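Local coordinates for cellobiose 2-epimerase (Spirochaeta thermophila DSM 6192, PDB 5ZIG), which probably catalyses the reversible epimerization of cellobiose to 4-O-beta-D-glucopyranosyl-D-mannose, at residues A[27-41]-A[78-90]. Residues are numbered along the deposited sequence; the frame is centred on the assembly and turned at random. Where two conformers were deposited one is given.
Sequences LPFWLGQQDPIHGGF and AYLEAAGNAYRFL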
loop_
_atom_site.group_PDB
_atom_site.type_symbol
_atom_site.label_atom_id
_atom_site.label_comp_id
_atom_site.label_asym_id
_atom_site.label_seq_id
_atom_site.Cartn_x
_atom_site.Cartn_y
_atom_site.Cartn_z
ATOM N N LEU A 27 -15.839 -4.855 1.518
ATOM C CA LEU A 27 -16.190 -5.178 0.133
ATOM C C LEU A 27 -17.619 -4.766 -0.240
ATOM O O LEU A 27 -17.804 -4.185 -1.325
ATOM C CB LEU A 27 -15.937 -6.671 -0.134
ATOM C CG LEU A 27 -14.471 -7.148 -0.047
ATOM C CD1 LEU A 27 -14.310 -8.670 -0.231
ATOM C CD2 LEU A 27 -13.609 -6.422 -1.114
ATOM N N PRO A 28 -18.651 -5.001 0.576
ATOM C CA PRO A 28 -20.000 -4.579 0.151
ATOM C C PRO A 28 -20.122 -3.085 -0.068
ATOM O O PRO A 28 -20.887 -2.657 -0.934
ATOM C CB PRO A 28 -20.904 -5.055 1.300
ATOM C CG PRO A 28 -20.153 -6.171 1.929
ATOM C CD PRO A 28 -18.702 -5.807 1.816
ATOM N N PHE A 29 -19.374 -2.273 0.671
ATOM C CA PHE A 29 -19.460 -0.840 0.458
ATOM C C PHE A 29 -18.870 -0.469 -0.897
ATOM O O PHE A 29 -19.463 0.316 -1.642
ATOM C CB PHE A 29 -18.752 -0.108 1.596
ATOM C CG PHE A 29 -18.563 1.366 1.367
ATOM C CD1 PHE A 29 -19.450 2.286 1.930
ATOM C CD2 PHE A 29 -17.471 1.840 0.666
ATOM C CE1 PHE A 29 -19.258 3.650 1.769
ATOM C CE2 PHE A 29 -17.285 3.204 0.477
ATOM C CZ PHE A 29 -18.188 4.105 1.043
ATOM N N TRP A 30 -17.722 -1.049 -1.253
ATOM C CA TRP A 30 -17.101 -0.677 -2.522
ATOM C C TRP A 30 -17.858 -1.266 -3.701
ATOM O O TRP A 30 -17.975 -0.613 -4.742
ATOM C CB TRP A 30 -15.632 -1.090 -2.527
ATOM C CG TRP A 30 -14.857 -0.243 -1.596
ATOM C CD1 TRP A 30 -14.300 -0.623 -0.403
ATOM C CD2 TRP A 30 -14.576 1.157 -1.745
ATOM N NE1 TRP A 30 -13.679 0.453 0.188
ATOM C CE2 TRP A 30 -13.823 1.554 -0.623
ATOM C CE3 TRP A 30 -14.870 2.111 -2.734
ATOM C CZ2 TRP A 30 -13.376 2.874 -0.449
ATOM C CZ3 TRP A 30 -14.410 3.413 -2.565
ATOM C CH2 TRP A 30 -13.674 3.778 -1.436
ATOM N N LEU A 31 -18.407 -2.472 -3.539
ATOM C CA LEU A 31 -19.214 -3.080 -4.591
ATOM C C LEU A 31 -20.348 -2.171 -5.008
ATOM O O LEU A 31 -20.754 -2.186 -6.174
ATOM C CB LEU A 31 -19.791 -4.420 -4.132
ATOM C CG LEU A 31 -18.954 -5.675 -4.360
ATOM C CD1 LEU A 31 -19.692 -6.915 -3.847
ATOM C CD2 LEU A 31 -18.609 -5.811 -5.812
ATOM N N GLY A 32 -20.883 -1.386 -4.067
ATOM C CA GLY A 32 -21.926 -0.436 -4.372
ATOM C C GLY A 32 -21.454 0.901 -4.903
ATOM O O GLY A 32 -22.250 1.840 -4.935
ATOM N N GLN A 33 -20.190 1.028 -5.316
ATOM C CA GLN A 33 -19.640 2.304 -5.774
ATOM C C GLN A 33 -19.073 2.223 -7.190
ATOM O O GLN A 33 -18.212 3.028 -7.551
ATOM C CB GLN A 33 -18.554 2.812 -4.825
ATOM C CG GLN A 33 -18.948 2.844 -3.372
ATOM C CD GLN A 33 -19.705 4.084 -3.017
ATOM O OE1 GLN A 33 -20.115 4.845 -3.893
ATOM N NE2 GLN A 33 -19.891 4.310 -1.728
ATOM N N GLN A 34 -19.512 1.247 -7.978
ATOM C CA GLN A 34 -19.141 1.151 -9.377
ATOM C C GLN A 34 -20.047 2.050 -10.224
ATOM O O GLN A 34 -21.261 2.114 -10.010
ATOM C CB GLN A 34 -19.244 -0.305 -9.835
ATOM C CG GLN A 34 -18.610 -1.303 -8.857
ATOM C CD GLN A 34 -18.657 -2.724 -9.364
ATOM O OE1 GLN A 34 -17.993 -3.073 -10.348
ATOM N NE2 GLN A 34 -19.445 -3.561 -8.696
ATOM N N ASP A 35 -19.442 2.740 -11.186
ATOM C CA ASP A 35 -20.099 3.630 -12.139
ATOM C C ASP A 35 -20.762 2.831 -13.259
ATOM O O ASP A 35 -20.067 2.245 -14.098
ATOM C CB ASP A 35 -19.064 4.600 -12.726
ATOM C CG ASP A 35 -19.688 5.784 -13.439
ATOM O OD1 ASP A 35 -20.710 5.614 -14.145
ATOM O OD2 ASP A 35 -19.114 6.890 -13.322
ATOM N N PRO A 36 -22.099 2.802 -13.322
ATOM C CA PRO A 36 -22.784 2.019 -14.366
ATOM C C PRO A 36 -22.888 2.717 -15.721
ATOM O O PRO A 36 -23.330 2.083 -16.687
ATOM C CB PRO A 36 -24.166 1.789 -13.770
ATOM C CG PRO A 36 -24.412 3.062 -12.959
ATOM C CD PRO A 36 -23.049 3.485 -12.427
ATOM N N ILE A 37 -22.496 3.978 -15.823
ATOM C CA ILE A 37 -22.503 4.676 -17.101
ATOM C C ILE A 37 -21.138 4.614 -17.759
ATOM O O ILE A 37 -21.008 4.181 -18.904
ATOM C CB ILE A 37 -22.960 6.135 -16.904
ATOM C CG1 ILE A 37 -24.347 6.164 -16.273
ATOM C CG2 ILE A 37 -22.903 6.920 -18.254
ATOM C CD1 ILE A 37 -24.779 7.535 -15.871
ATOM N N HIS A 38 -20.105 4.997 -17.016
ATOM C CA HIS A 38 -18.762 5.118 -17.546
ATOM C C HIS A 38 -17.874 3.931 -17.218
ATOM O O HIS A 38 -16.853 3.754 -17.879
ATOM C CB HIS A 38 -18.123 6.392 -16.989
ATOM C CG HIS A 38 -18.900 7.632 -17.292
ATOM N ND1 HIS A 38 -19.165 8.059 -18.579
ATOM C CD2 HIS A 38 -19.619 8.441 -16.470
ATOM C CE1 HIS A 38 -19.916 9.146 -18.529
ATOM N NE2 HIS A 38 -20.221 9.387 -17.262
ATOM N N GLY A 39 -18.226 3.113 -16.218
ATOM C CA GLY A 39 -17.336 2.058 -15.780
ATOM C C GLY A 39 -16.351 2.532 -14.734
ATOM O O GLY A 39 -16.263 3.716 -14.392
ATOM N N GLY A 40 -15.573 1.579 -14.220
ATOM C CA GLY A 40 -14.741 1.922 -13.076
ATOM C C GLY A 40 -15.610 2.227 -11.848
ATOM O O GLY A 40 -16.793 1.898 -11.785
ATOM N N PHE A 41 -14.991 2.898 -10.880
ATOM C CA PHE A 41 -15.603 3.263 -9.613
ATOM C C PHE A 41 -15.614 4.781 -9.453
ATOM O O PHE A 41 -14.753 5.484 -10.002
ATOM C CB PHE A 41 -14.846 2.652 -8.416
ATOM C CG PHE A 41 -14.920 1.147 -8.336
ATOM C CD1 PHE A 41 -14.408 0.353 -9.347
ATOM C CD2 PHE A 41 -15.526 0.531 -7.236
ATOM C CE1 PHE A 41 -14.478 -1.025 -9.270
ATOM C CE2 PHE A 41 -15.604 -0.845 -7.157
ATOM C CZ PHE A 41 -15.075 -1.626 -8.173
ATOM N N ALA A 78 -19.507 -11.657 -7.872
ATOM C CA ALA A 78 -19.498 -10.198 -7.793
ATOM C C ALA A 78 -18.073 -9.639 -7.776
ATOM O O ALA A 78 -17.803 -8.597 -8.386
ATOM C CB ALA A 78 -20.286 -9.740 -6.565
ATOM N N TYR A 79 -17.140 -10.327 -7.103
ATOM C CA TYR A 79 -15.771 -9.821 -6.977
ATOM C C TYR A 79 -15.024 -9.884 -8.305
ATOM O O TYR A 79 -14.305 -8.946 -8.671
ATOM C CB TYR A 79 -14.977 -10.604 -5.928
ATOM C CG TYR A 79 -15.570 -10.679 -4.534
ATOM C CD1 TYR A 79 -16.473 -9.733 -4.079
ATOM C CD2 TYR A 79 -15.193 -11.699 -3.659
ATOM C CE1 TYR A 79 -17.003 -9.809 -2.801
ATOM C CE2 TYR A 79 -15.726 -11.777 -2.367
ATOM C CZ TYR A 79 -16.628 -10.824 -1.953
ATOM O OH TYR A 79 -17.170 -10.871 -0.675
ATOM N N LEU A 80 -15.124 -11.008 -9.010
ATOM C CA LEU A 80 -14.494 -11.070 -10.315
ATOM C C LEU A 80 -15.101 -10.014 -11.234
ATOM O O LEU A 80 -14.377 -9.303 -11.940
ATOM C CB LEU A 80 -14.631 -12.479 -10.893
ATOM C CG LEU A 80 -14.036 -12.789 -12.253
ATOM C CD1 LEU A 80 -12.557 -12.414 -12.320
ATOM C CD2 LEU A 80 -14.236 -14.256 -12.566
ATOM N N GLU A 81 -16.427 -9.859 -11.188
ATOM C CA GLU A 81 -17.108 -8.841 -11.987
ATOM C C GLU A 81 -16.582 -7.442 -11.684
ATOM O O GLU A 81 -16.257 -6.670 -12.599
ATOM C CB GLU A 81 -18.621 -8.919 -11.743
ATOM C CG GLU A 81 -19.247 -10.157 -12.366
ATOM C CD GLU A 81 -20.561 -10.569 -11.724
ATOM O OE1 GLU A 81 -20.932 -10.006 -10.664
ATOM O OE2 GLU A 81 -21.220 -11.473 -12.284
ATOM N N ALA A 82 -16.522 -7.081 -10.404
ATOM C CA ALA A 82 -15.973 -5.783 -10.034
ATOM C C ALA A 82 -14.527 -5.662 -10.482
ATOM O O ALA A 82 -14.112 -4.615 -10.990
ATOM C CB ALA A 82 -16.093 -5.564 -8.522
ATOM N N ALA A 83 -13.747 -6.733 -10.317
ATOM C CA ALA A 83 -12.376 -6.715 -10.808
ATOM C C ALA A 83 -12.350 -6.454 -12.312
ATOM O O ALA A 83 -11.614 -5.585 -12.786
ATOM C CB ALA A 83 -11.674 -8.022 -10.458
ATOM N N GLY A 84 -13.156 -7.198 -13.072
ATOM C CA GLY A 84 -13.252 -6.952 -14.502
ATOM C C GLY A 84 -13.658 -5.526 -14.815
ATOM O O GLY A 84 -13.150 -4.921 -15.764
ATOM N N ASN A 85 -14.575 -4.966 -14.015
ATOM C CA ASN A 85 -14.967 -3.575 -14.211
ATOM C C ASN A 85 -13.780 -2.657 -14.000
ATOM O O ASN A 85 -13.515 -1.763 -14.812
ATOM C CB ASN A 85 -16.111 -3.186 -13.269
ATOM C CG ASN A 85 -16.444 -1.699 -13.345
ATOM O OD1 ASN A 85 -16.329 -1.075 -14.408
ATOM N ND2 ASN A 85 -16.850 -1.123 -12.225
ATOM N N ALA A 86 -13.058 -2.850 -12.898
ATOM C CA ALA A 86 -11.897 -2.009 -12.657
ATOM C C ALA A 86 -10.828 -2.236 -13.713
ATOM O O ALA A 86 -10.102 -1.302 -14.078
ATOM C CB ALA A 86 -11.342 -2.267 -11.261
ATOM N N TYR A 87 -10.740 -3.452 -14.241
ATOM C CA TYR A 87 -9.705 -3.745 -15.228
ATOM C C TYR A 87 -9.998 -3.042 -16.554
ATOM O O TYR A 87 -9.125 -2.373 -17.112
ATOM C CB TYR A 87 -9.587 -5.252 -15.425
ATOM C CG TYR A 87 -8.646 -5.673 -16.536
ATOM C CD1 TYR A 87 -7.267 -5.576 -16.391
ATOM C CD2 TYR A 87 -9.148 -6.168 -17.728
ATOM C CE1 TYR A 87 -6.429 -5.969 -17.391
ATOM C CE2 TYR A 87 -8.315 -6.552 -18.749
ATOM C CZ TYR A 87 -6.958 -6.453 -18.576
ATOM O OH TYR A 87 -6.136 -6.847 -19.602
ATOM N N ARG A 88 -11.225 -3.193 -17.065
ATOM C CA ARG A 88 -11.605 -2.554 -18.323
ATOM C C ARG A 88 -11.397 -1.044 -18.267
ATOM O O ARG A 88 -10.924 -0.439 -19.238
ATOM C CB ARG A 88 -13.063 -2.876 -18.655
ATOM C CG ARG A 88 -13.328 -4.344 -18.964
ATOM C CD ARG A 88 -14.769 -4.563 -19.423
ATOM N NE ARG A 88 -15.731 -4.207 -18.381
ATOM C CZ ARG A 88 -16.279 -5.080 -17.541
ATOM N NH1 ARG A 88 -15.965 -6.362 -17.619
ATOM N NH2 ARG A 88 -17.140 -4.671 -16.621
ATOM N N PHE A 89 -11.745 -0.418 -17.137
ATOM C CA PHE A 89 -11.547 1.022 -16.998
ATOM C C PHE A 89 -10.073 1.373 -16.906
ATOM O O PHE A 89 -9.646 2.415 -17.422
ATOM C CB PHE A 89 -12.282 1.564 -15.774
ATOM C CG PHE A 89 -12.441 3.064 -15.793
ATOM C CD1 PHE A 89 -13.411 3.664 -16.586
ATOM C CD2 PHE A 89 -11.609 3.872 -15.034
ATOM C CE1 PHE A 89 -13.553 5.061 -16.623
ATOM C CE2 PHE A 89 -11.736 5.258 -15.057
ATOM C CZ PHE A 89 -12.711 5.859 -15.867
ATOM N N LEU A 90 -9.288 0.527 -16.238
ATOM C CA LEU A 90 -7.850 0.733 -16.191
ATOM C C LEU A 90 -7.233 0.668 -17.584
ATOM O O LEU A 90 -6.337 1.453 -17.913
ATOM C CB LEU A 90 -7.203 -0.307 -15.285
ATOM C CG LEU A 90 -5.692 -0.186 -15.225
ATOM C CD1 LEU A 90 -5.297 1.109 -14.529
ATOM C CD2 LEU A 90 -5.097 -1.440 -14.544
HETATM O O HOH W 1 -20.021 -6.538 -9.054
#
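N85 reaches out from helix 78-90 and grips the loop that follows helix 27-31 with both ends of its amide. N85 OD1 accepts from the backbone N of G40 at 2.8 Å, with the donor tilted 29° from the carbonyl plane. N85 ND2 gives one hydrogen to G40 O at 3.1 Å. The other goes from N85 ND2 to Q34 OE1 at 2.9 Å, and this bond lies in the carbonyl plane on a lone pair. ND2 instead meets G40 O from above its plane, across from D35 N, which binds the same oxygen from the opposite face. With CG anti to the backbone N (chi1 174°), the N85 amide stands off its helix and bonds to both the N and the O of G40, neither bond lying in the carbonyl plane of its acceptor. Replacing N85 by a leucine would probably leave G40 N and Q34 OE1 without these partners, and G40 O with D35 N alone of its two protein donors.

Q34 is held at its other end too: NE2 donates to L31 O, almost in its own amide plane, and to a water that in turn donates to A78 O. Helices 7-31 and 77-94 both belong to the (alpha/alpha)6 barrel of the N-acylglucosamine 2-epimerase family, and this loop leads out of the first of these helices. Within it, D35 OD1 accepts from I37 N, an Asx turn, and from H38 N, which completes an Asx motif, and D35 OD2 forms a salt bridge with K55.

Beyond N85, the F89 ring, one face of which is covered by G39 O, leaves no room for a side chain on G40, whose positive phi also favours glycine. At the helical end, L27 CD1 sits over the Y79 ring, 4.1 Å from its centroid, in a CH-pi contact, and L31 CD2 packs on A82 CB at 3.7 Å.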